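Long-range contact in 2-methyl-3-hydroxypyridine-5-carboxylic acid oxygenase (Mesorhizobium loti, PDB 3ALJ), which catalyses the FAD-dependent oxygenation and ring opening of 2-methyl-3-hydroxypyridine-5-carboxylic acid: residues L46-L60 against F96-H110. Residues are numbered along the deposited sequence; the frame is centred on the assembly and turned at random.
Sequences LRAFGAGIYLWHNGL and FNGLPWRIMTRSHLH. With FAD (flavin-adenine dinucleotide), chain B; BME (beta-mercaptoethanol), chain D.
Strands 52-56 and 101-105 pair as a two-stranded antiparallel ribbon beside the flavin of the FAD-binding domain, and R106, on the first turn of helix 106-119, ties the ribbon to the cofactor. Reciprocal backbone bonds join I53 to M104 and L55 to R102. The backbone of Y54, whose N and O face away from strand 101-105 at a non-hydrogen-bonded pair, holds the isoalloxazine: N donates to FAD O4 and O accepts from FAD N3, both at 2.9 Å. Where the pairing ends, R106 N binds A51 O, and its side chain crosses the start of strand 52-56 at about a right angle. R106 NE donates to G52 O at 3.0 Å, the oxygen lying close to the guanidinium plane though the donor stands above the carbonyl plane; NH1 and NH2 both grip FAD O2'. I53 CD1 sits over the guanidinium centre, 3.8 Å from R106 CZ, carried there by an extended chain with CG1 anti to the backbone N (chi1 -168°), while I53 CG1 packs against FAD N3. CG2, the other branch, lies alongside M104 CG and meets L109 CD2. On the opposite face of the ribbon, I103 CG1 lies over the centre of the Y54 ring face, 3.8 Å from the centroid, in a CH-pi contact, and W101 CZ3 lies 3.8 Å from Y54 CE2. Farther along, W56 CZ3 rests over the F96 ring, 3.6 Å from CE2, in an aromatic cluster completed by W101. Water 2 links R106 NH1 to F49 O, and water 4 links NH2 to G52 O. With each guanidinium nitrogen engaged, R106 is fixed in rotation, and its positive charge probably polarises the ribityl hydroxyl O2' that it clasps.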
loop_
_atom_site.group_PDB
_atom_site.type_symbol
_atom_site.label_atom_id
_atom_site.label_comp_id
_atom_site.label_asym_id
_atom_site.label_seq_id
_atom_site.Cartn_x
_atom_site.Cartn_y
_atom_site.Cartn_z
ATOM N N LEU A 46 -8.008 -0.678 -15.420
ATOM C CA LEU A 46 -7.933 -0.502 -13.942
ATOM C C LEU A 46 -7.402 -1.761 -13.308
ATOM O O LEU A 46 -8.114 -2.778 -13.274
ATOM C CB LEU A 46 -9.279 -0.141 -13.391
ATOM C CG LEU A 46 -9.943 1.063 -14.060
ATOM C CD1 LEU A 46 -11.423 1.133 -13.584
ATOM C CD2 LEU A 46 -9.262 2.381 -13.735
ATOM N N ARG A 47 -6.155 -1.681 -12.820
ATOM C CA ARG A 47 -5.454 -2.925 -12.309
ATOM C C ARG A 47 -4.507 -2.476 -11.197
ATOM O O ARG A 47 -4.142 -1.287 -11.028
ATOM C CB ARG A 47 -4.764 -3.672 -13.505
ATOM C CG ARG A 47 -3.522 -2.996 -13.982
ATOM C CD ARG A 47 -3.343 -3.309 -15.532
ATOM N NE ARG A 47 -2.426 -4.407 -15.918
ATOM C CZ ARG A 47 -2.717 -5.584 -16.528
ATOM N NH1 ARG A 47 -3.964 -5.967 -16.849
ATOM N NH2 ARG A 47 -1.715 -6.416 -16.807
ATOM N N ALA A 48 -4.137 -3.443 -10.349
ATOM C CA ALA A 48 -3.149 -3.174 -9.291
ATOM C C ALA A 48 -2.089 -4.253 -9.355
ATOM O O ALA A 48 -2.431 -5.404 -9.190
ATOM C CB ALA A 48 -3.846 -3.234 -7.853
ATOM N N PHE A 49 -0.854 -3.828 -9.311
ATOM C CA PHE A 49 0.322 -4.721 -9.311
ATOM C C PHE A 49 0.844 -4.912 -7.906
ATOM O O PHE A 49 0.556 -4.078 -6.996
ATOM C CB PHE A 49 1.371 -3.973 -10.114
ATOM C CG PHE A 49 1.052 -3.966 -11.567
ATOM C CD1 PHE A 49 0.492 -2.816 -12.151
ATOM C CD2 PHE A 49 1.355 -5.071 -12.335
ATOM C CE1 PHE A 49 0.149 -2.774 -13.498
ATOM C CE2 PHE A 49 1.057 -5.062 -13.730
ATOM C CZ PHE A 49 0.458 -3.889 -14.315
ATOM N N GLY A 50 1.556 -6.005 -7.712
ATOM C CA GLY A 50 2.213 -6.231 -6.418
ATOM C C GLY A 50 1.731 -7.524 -5.738
ATOM O O GLY A 50 2.242 -7.822 -4.612
ATOM N N ALA A 51 0.787 -8.251 -6.400
ATOM C CA ALA A 51 0.282 -9.550 -5.811
ATOM C C ALA A 51 -0.607 -9.446 -4.561
ATOM O O ALA A 51 -1.801 -9.600 -4.638
ATOM C CB ALA A 51 1.429 -10.531 -5.576
ATOM N N GLY A 52 0.022 -9.182 -3.426
ATOM C CA GLY A 52 -0.696 -9.177 -2.110
ATOM C C GLY A 52 -0.493 -7.913 -1.334
ATOM O O GLY A 52 0.454 -7.134 -1.674
ATOM N N ILE A 53 -1.311 -7.717 -0.246
ATOM C CA ILE A 53 -1.132 -6.533 0.533
ATOM C C ILE A 53 -1.707 -6.792 1.903
ATOM O O ILE A 53 -2.677 -7.509 2.051
ATOM C CB ILE A 53 -1.784 -5.293 -0.155
ATOM C CG1 ILE A 53 -1.332 -3.970 0.540
ATOM C CG2 ILE A 53 -3.331 -5.371 -0.242
ATOM C CD1 ILE A 53 -1.818 -2.769 -0.323
ATOM N N TYR A 54 -1.028 -6.227 2.904
ATOM C CA TYR A 54 -1.570 -6.152 4.284
ATOM C C TYR A 54 -2.262 -4.830 4.566
ATOM O O TYR A 54 -1.694 -3.747 4.219
ATOM C CB TYR A 54 -0.436 -6.266 5.314
ATOM C CG TYR A 54 0.183 -7.635 5.470
ATOM C CD1 TYR A 54 0.694 -8.393 4.403
ATOM C CD2 TYR A 54 0.308 -8.165 6.744
ATOM C CE1 TYR A 54 1.231 -9.632 4.593
ATOM C CE2 TYR A 54 0.930 -9.395 6.994
ATOM C CZ TYR A 54 1.364 -10.150 5.895
ATOM O OH TYR A 54 1.926 -11.377 6.079
ATOM N N LEU A 55 -3.418 -4.820 5.220
ATOM C CA LEU A 55 -4.010 -3.622 5.790
ATOM C C LEU A 55 -4.148 -3.834 7.268
ATOM O O LEU A 55 -4.173 -4.975 7.727
ATOM C CB LEU A 55 -5.403 -3.283 5.191
ATOM C CG LEU A 55 -5.381 -2.930 3.646
ATOM C CD1 LEU A 55 -6.805 -2.526 3.333
ATOM C CD2 LEU A 55 -4.376 -1.760 3.403
ATOM N N TRP A 56 -4.233 -2.734 7.986
ATOM C CA TRP A 56 -4.409 -2.764 9.446
ATOM C C TRP A 56 -5.633 -1.961 9.791
ATOM O O TRP A 56 -6.287 -1.359 8.938
ATOM C CB TRP A 56 -3.202 -2.176 10.143
ATOM C CG TRP A 56 -1.874 -2.809 9.702
ATOM C CD1 TRP A 56 -1.224 -2.590 8.499
ATOM C CD2 TRP A 56 -1.066 -3.759 10.410
ATOM N NE1 TRP A 56 -0.066 -3.362 8.406
ATOM C CE2 TRP A 56 0.046 -4.089 9.582
ATOM C CE3 TRP A 56 -1.161 -4.323 11.702
ATOM C CZ2 TRP A 56 1.051 -4.970 10.003
ATOM C CZ3 TRP A 56 -0.181 -5.212 12.108
ATOM C CH2 TRP A 56 0.919 -5.521 11.315
ATOM N N HIS A 57 -5.957 -1.874 11.082
ATOM C CA HIS A 57 -7.046 -1.117 11.548
ATOM C C HIS A 57 -7.207 0.251 10.902
ATOM O O HIS A 57 -8.319 0.591 10.524
ATOM C CB HIS A 57 -6.810 -0.921 13.111
ATOM C CG HIS A 57 -7.601 0.181 13.765
ATOM N ND1 HIS A 57 -7.004 1.392 14.054
ATOM C CD2 HIS A 57 -8.898 0.278 14.144
ATOM C CE1 HIS A 57 -7.913 2.193 14.625
ATOM N NE2 HIS A 57 -9.081 1.543 14.692
ATOM N N ASN A 58 -6.120 1.014 10.781
ATOM C CA ASN A 58 -6.289 2.353 10.177
ATOM C C ASN A 58 -6.857 2.282 8.703
ATOM O O ASN A 58 -7.786 3.019 8.378
ATOM C CB ASN A 58 -4.935 3.101 10.180
ATOM C CG ASN A 58 -3.805 2.410 9.357
ATOM O OD1 ASN A 58 -3.655 1.163 9.363
ATOM N ND2 ASN A 58 -2.960 3.246 8.733
ATOM N N GLY A 59 -6.312 1.350 7.904
ATOM C CA GLY A 59 -6.817 1.167 6.510
ATOM C C GLY A 59 -8.187 0.612 6.515
ATOM O O GLY A 59 -9.004 0.970 5.648
ATOM N N LEU A 60 -8.478 -0.347 7.415
ATOM C CA LEU A 60 -9.788 -0.943 7.472
ATOM C C LEU A 60 -10.848 0.121 7.859
ATOM O O LEU A 60 -11.965 0.053 7.326
ATOM C CB LEU A 60 -9.768 -2.159 8.435
ATOM C CG LEU A 60 -8.915 -3.310 7.957
ATOM C CD1 LEU A 60 -8.764 -4.310 9.116
ATOM C CD2 LEU A 60 -9.489 -4.004 6.703
ATOM N N PHE A 96 -1.042 -8.394 18.695
ATOM C CA PHE A 96 -1.330 -6.934 18.761
ATOM C C PHE A 96 -2.505 -6.545 19.618
ATOM O O PHE A 96 -3.183 -5.581 19.347
ATOM C CB PHE A 96 -1.578 -6.374 17.305
ATOM C CG PHE A 96 -0.701 -7.055 16.200
ATOM C CD1 PHE A 96 0.686 -7.022 16.320
ATOM C CD2 PHE A 96 -1.258 -7.638 15.088
ATOM C CE1 PHE A 96 1.507 -7.600 15.346
ATOM C CE2 PHE A 96 -0.459 -8.201 14.081
ATOM C CZ PHE A 96 0.908 -8.168 14.220
ATOM N N ASN A 97 -2.763 -7.369 20.630
ATOM C CA ASN A 97 -3.874 -7.102 21.569
ATOM C C ASN A 97 -5.165 -6.763 20.831
ATOM O O ASN A 97 -5.876 -5.817 21.152
ATOM C CB ASN A 97 -3.530 -6.068 22.588
ATOM C CG ASN A 97 -4.571 -6.161 23.809
ATOM O OD1 ASN A 97 -5.166 -7.276 24.131
ATOM N ND2 ASN A 97 -4.849 -4.999 24.415
ATOM N N GLY A 98 -5.429 -7.573 19.812
ATOM C CA GLY A 98 -6.707 -7.445 19.135
ATOM C C GLY A 98 -6.782 -6.396 18.002
ATOM O O GLY A 98 -7.852 -6.301 17.380
ATOM N N LEU A 99 -5.730 -5.614 17.782
ATOM C CA LEU A 99 -5.777 -4.621 16.713
ATOM C C LEU A 99 -6.153 -5.327 15.388
ATOM O O LEU A 99 -5.468 -6.277 14.991
ATOM C CB LEU A 99 -4.373 -4.083 16.561
ATOM C CG LEU A 99 -4.102 -3.091 15.462
ATOM C CD1 LEU A 99 -4.621 -1.781 15.755
ATOM C CD2 LEU A 99 -2.519 -3.037 15.272
ATOM N N PRO A 100 -7.206 -4.818 14.742
ATOM C CA PRO A 100 -7.562 -5.464 13.461
ATOM C C PRO A 100 -6.493 -5.372 12.351
ATOM O O PRO A 100 -5.743 -4.411 12.288
ATOM C CB PRO A 100 -8.790 -4.677 13.069
ATOM C CG PRO A 100 -9.460 -4.259 14.433
ATOM C CD PRO A 100 -8.281 -3.935 15.243
ATOM N N TRP A 101 -6.384 -6.465 11.567
ATOM C CA TRP A 101 -5.475 -6.488 10.399
ATOM C C TRP A 101 -6.008 -7.500 9.467
ATOM O O TRP A 101 -6.891 -8.299 9.790
ATOM C CB TRP A 101 -4.004 -6.732 10.840
ATOM C CG TRP A 101 -3.738 -8.026 11.552
ATOM C CD1 TRP A 101 -4.211 -8.430 12.812
ATOM C CD2 TRP A 101 -2.873 -9.088 11.099
ATOM N NE1 TRP A 101 -3.730 -9.710 13.115
ATOM C CE2 TRP A 101 -2.897 -10.119 12.079
ATOM C CE3 TRP A 101 -2.091 -9.313 9.901
ATOM C CZ2 TRP A 101 -2.156 -11.295 11.965
ATOM C CZ3 TRP A 101 -1.352 -10.419 9.817
ATOM C CH2 TRP A 101 -1.359 -11.423 10.790
ATOM N N ARG A 102 -5.477 -7.484 8.237
ATOM C CA ARG A 102 -6.085 -8.282 7.171
ATOM C C ARG A 102 -5.106 -8.438 6.067
ATOM O O ARG A 102 -4.342 -7.479 5.726
ATOM C CB ARG A 102 -7.323 -7.526 6.586
ATOM C CG ARG A 102 -8.369 -8.481 5.949
ATOM C CD ARG A 102 -9.091 -9.342 7.081
ATOM N NE ARG A 102 -10.208 -10.042 6.477
ATOM C CZ ARG A 102 -11.058 -10.721 7.246
ATOM N NH1 ARG A 102 -10.815 -10.914 8.542
ATOM N NH2 ARG A 102 -12.140 -11.243 6.750
ATOM N N ILE A 103 -5.064 -9.598 5.425
ATOM C CA ILE A 103 -4.220 -9.883 4.241
ATOM C C ILE A 103 -5.188 -10.172 3.103
ATOM O O ILE A 103 -6.241 -10.810 3.266
ATOM C CB ILE A 103 -3.335 -11.082 4.443
ATOM C CG1 ILE A 103 -2.460 -10.848 5.707
ATOM C CG2 ILE A 103 -2.446 -11.306 3.256
ATOM C CD1 ILE A 103 -1.615 -12.069 6.051
ATOM N N MET A 104 -4.809 -9.667 1.912
ATOM C CA MET A 104 -5.689 -9.852 0.707
ATOM C C MET A 104 -4.812 -9.725 -0.511
ATOM O O MET A 104 -3.726 -9.175 -0.481
ATOM C CB MET A 104 -6.822 -8.818 0.642
ATOM C CG MET A 104 -6.219 -7.375 0.588
ATOM S SD MET A 104 -7.407 -6.151 1.249
ATOM C CE MET A 104 -7.133 -6.478 3.054
ATOM N N THR A 105 -5.391 -10.145 -1.622
ATOM C CA THR A 105 -4.667 -9.803 -2.897
ATOM C C THR A 105 -4.899 -8.300 -3.200
ATOM O O THR A 105 -5.904 -7.728 -2.842
ATOM C CB THR A 105 -5.121 -10.731 -4.076
ATOM O OG1 THR A 105 -6.470 -10.399 -4.455
ATOM C CG2 THR A 105 -5.023 -12.224 -3.737
ATOM N N ARG A 106 -3.917 -7.796 -3.951
ATOM C CA ARG A 106 -4.043 -6.451 -4.442
ATOM C C ARG A 106 -5.278 -6.268 -5.307
ATOM O O ARG A 106 -5.968 -5.247 -5.200
ATOM C CB ARG A 106 -2.774 -6.097 -5.273
ATOM C CG ARG A 106 -1.710 -5.869 -4.226
ATOM C CD ARG A 106 -0.796 -4.874 -4.473
ATOM N NE ARG A 106 0.203 -4.638 -3.406
ATOM C CZ ARG A 106 0.710 -3.438 -3.135
ATOM N NH1 ARG A 106 0.277 -2.389 -3.742
ATOM N NH2 ARG A 106 1.649 -3.369 -2.227
ATOM N N SER A 107 -5.541 -7.243 -6.176
ATOM C CA SER A 107 -6.731 -7.160 -7.002
ATOM C C SER A 107 -7.995 -7.128 -6.180
ATOM O O SER A 107 -8.930 -6.375 -6.481
ATOM C CB SER A 107 -6.711 -8.339 -7.938
ATOM O OG SER A 107 -5.717 -8.087 -8.922
ATOM N N HIS A 108 -7.997 -7.875 -5.055
ATOM C CA HIS A 108 -9.214 -7.848 -4.223
ATOM C C HIS A 108 -9.486 -6.493 -3.654
ATOM O O HIS A 108 -10.615 -6.013 -3.696
ATOM C CB HIS A 108 -9.020 -8.930 -3.116
ATOM C CG HIS A 108 -10.217 -9.080 -2.236
ATOM N ND1 HIS A 108 -11.321 -9.799 -2.652
ATOM C CD2 HIS A 108 -10.448 -8.665 -0.988
ATOM C CE1 HIS A 108 -12.195 -9.814 -1.647
ATOM N NE2 HIS A 108 -11.674 -9.166 -0.615
ATOM N N LEU A 109 -8.436 -5.834 -3.158
ATOM C CA LEU A 109 -8.631 -4.532 -2.585
ATOM C C LEU A 109 -9.019 -3.496 -3.672
ATOM O O LEU A 109 -9.934 -2.712 -3.531
ATOM C CB LEU A 109 -7.369 -4.098 -1.834
ATOM C CG LEU A 109 -7.330 -2.673 -1.299
ATOM C CD1 LEU A 109 -8.545 -2.449 -0.379
ATOM C CD2 LEU A 109 -6.040 -2.428 -0.634
ATOM N N HIS A 110 -8.219 -3.563 -4.767
ATOM C CA HIS A 110 -8.398 -2.574 -5.810
ATOM C C HIS A 110 -9.809 -2.765 -6.456
ATOM O O HIS A 110 -10.499 -1.735 -6.638
ATOM C CB HIS A 110 -7.213 -2.722 -6.802
ATOM C CG HIS A 110 -7.085 -1.558 -7.689
ATOM N ND1 HIS A 110 -7.624 -1.531 -8.942
ATOM C CD2 HIS A 110 -6.481 -0.356 -7.493
ATOM C CE1 HIS A 110 -7.330 -0.374 -9.501
ATOM N NE2 HIS A 110 -6.675 0.373 -8.620
HETATM P PA FAD B . -0.052 3.580 -6.862
HETATM O O1A FAD B . -0.640 2.376 -6.195
HETATM O O2A FAD B . 1.231 3.499 -7.457
HETATM O O5B FAD B . -1.123 4.039 -7.942
HETATM C C5B FAD B . -0.865 5.183 -8.822
HETATM C C4B FAD B . -1.813 4.913 -9.972
HETATM O O4B FAD B . -1.612 6.112 -10.798
HETATM C C3B FAD B . -1.447 3.773 -10.849
HETATM O O3B FAD B . -2.608 2.990 -11.197
HETATM C C2B FAD B . -0.732 4.458 -12.070
HETATM O O2B FAD B . -0.868 3.720 -13.297
HETATM C C1B FAD B . -1.488 5.736 -12.230
HETATM N N9A FAD B . -0.711 6.822 -12.735
HETATM C C8A FAD B . 0.640 7.066 -12.629
HETATM N N7A FAD B . 0.971 8.246 -13.176
HETATM C C5A FAD B . -0.211 8.781 -13.664
HETATM C C6A FAD B . -0.514 10.010 -14.246
HETATM N N6A FAD B . 0.479 10.923 -14.514
HETATM N N1A FAD B . -1.793 10.221 -14.563
HETATM C C2A FAD B . -2.761 9.322 -14.351
HETATM N N3A FAD B . -2.544 8.116 -13.750
HETATM C C4A FAD B . -1.249 7.894 -13.391
HETATM N N1 FAD B . 1.365 -0.921 1.587
HETATM C C2 FAD B . 0.535 -1.395 2.499
HETATM O O2 FAD B . -0.342 -0.706 3.044
HETATM N N3 FAD B . 0.635 -2.727 2.903
HETATM C C4 FAD B . 1.568 -3.595 2.335
HETATM O O4 FAD B . 1.512 -4.847 2.629
HETATM C C4X FAD B . 2.435 -3.062 1.397
HETATM N N5 FAD B . 3.490 -3.880 0.866
HETATM C C5X FAD B . 4.393 -3.319 -0.018
HETATM C C6 FAD B . 5.499 -4.057 -0.476
HETATM C C7 FAD B . 6.359 -3.526 -1.402
HETATM C C7M FAD B . 7.561 -4.379 -1.899
HETATM C C8 FAD B . 6.196 -2.231 -1.847
HETATM C C8M FAD B . 7.166 -1.582 -2.862
HETATM C C9 FAD B . 5.103 -1.479 -1.395
HETATM C C9A FAD B . 4.207 -2.006 -0.432
HETATM N N10 FAD B . 3.082 -1.228 0.091
HETATM C C10 FAD B . 2.263 -1.754 1.018
HETATM C "C1'" FAD B . 2.919 0.232 -0.369
HETATM C "C2'" FAD B . 1.836 0.298 -1.438
HETATM O "O2'" FAD B . 2.187 -0.586 -2.523
HETATM C "C3'" FAD B . 1.799 1.717 -2.036
HETATM O "O3'" FAD B . 2.113 2.656 -0.940
HETATM C "C4'" FAD B . 0.482 2.126 -2.553
HETATM O "O4'" FAD B . 0.173 1.239 -3.665
HETATM C "C5'" FAD B . 0.503 3.514 -3.104
HETATM O "O5'" FAD B . -0.792 3.823 -3.609
HETATM P P FAD B . -0.913 5.101 -4.530
HETATM O O1P FAD B . -2.320 5.137 -4.950
HETATM O O2P FAD B . -0.306 6.315 -3.896
HETATM O O3P FAD B . 0.048 4.785 -5.791
HETATM C C1 BME D . -1.699 6.516 9.802
HETATM C C2 BME D . -1.106 5.875 8.494
HETATM O O1 BME D . -2.903 5.807 10.125
HETATM S S2 BME D . 0.285 7.035 8.008
HETATM O O HOH W 1 -5.820 -5.873 -10.371
HETATM O O HOH W 2 -1.186 -2.039 -6.292
HETATM O O HOH W 3 -3.480 -9.198 -6.927
HETATM O O HOH W 4 2.734 -5.717 -1.331
#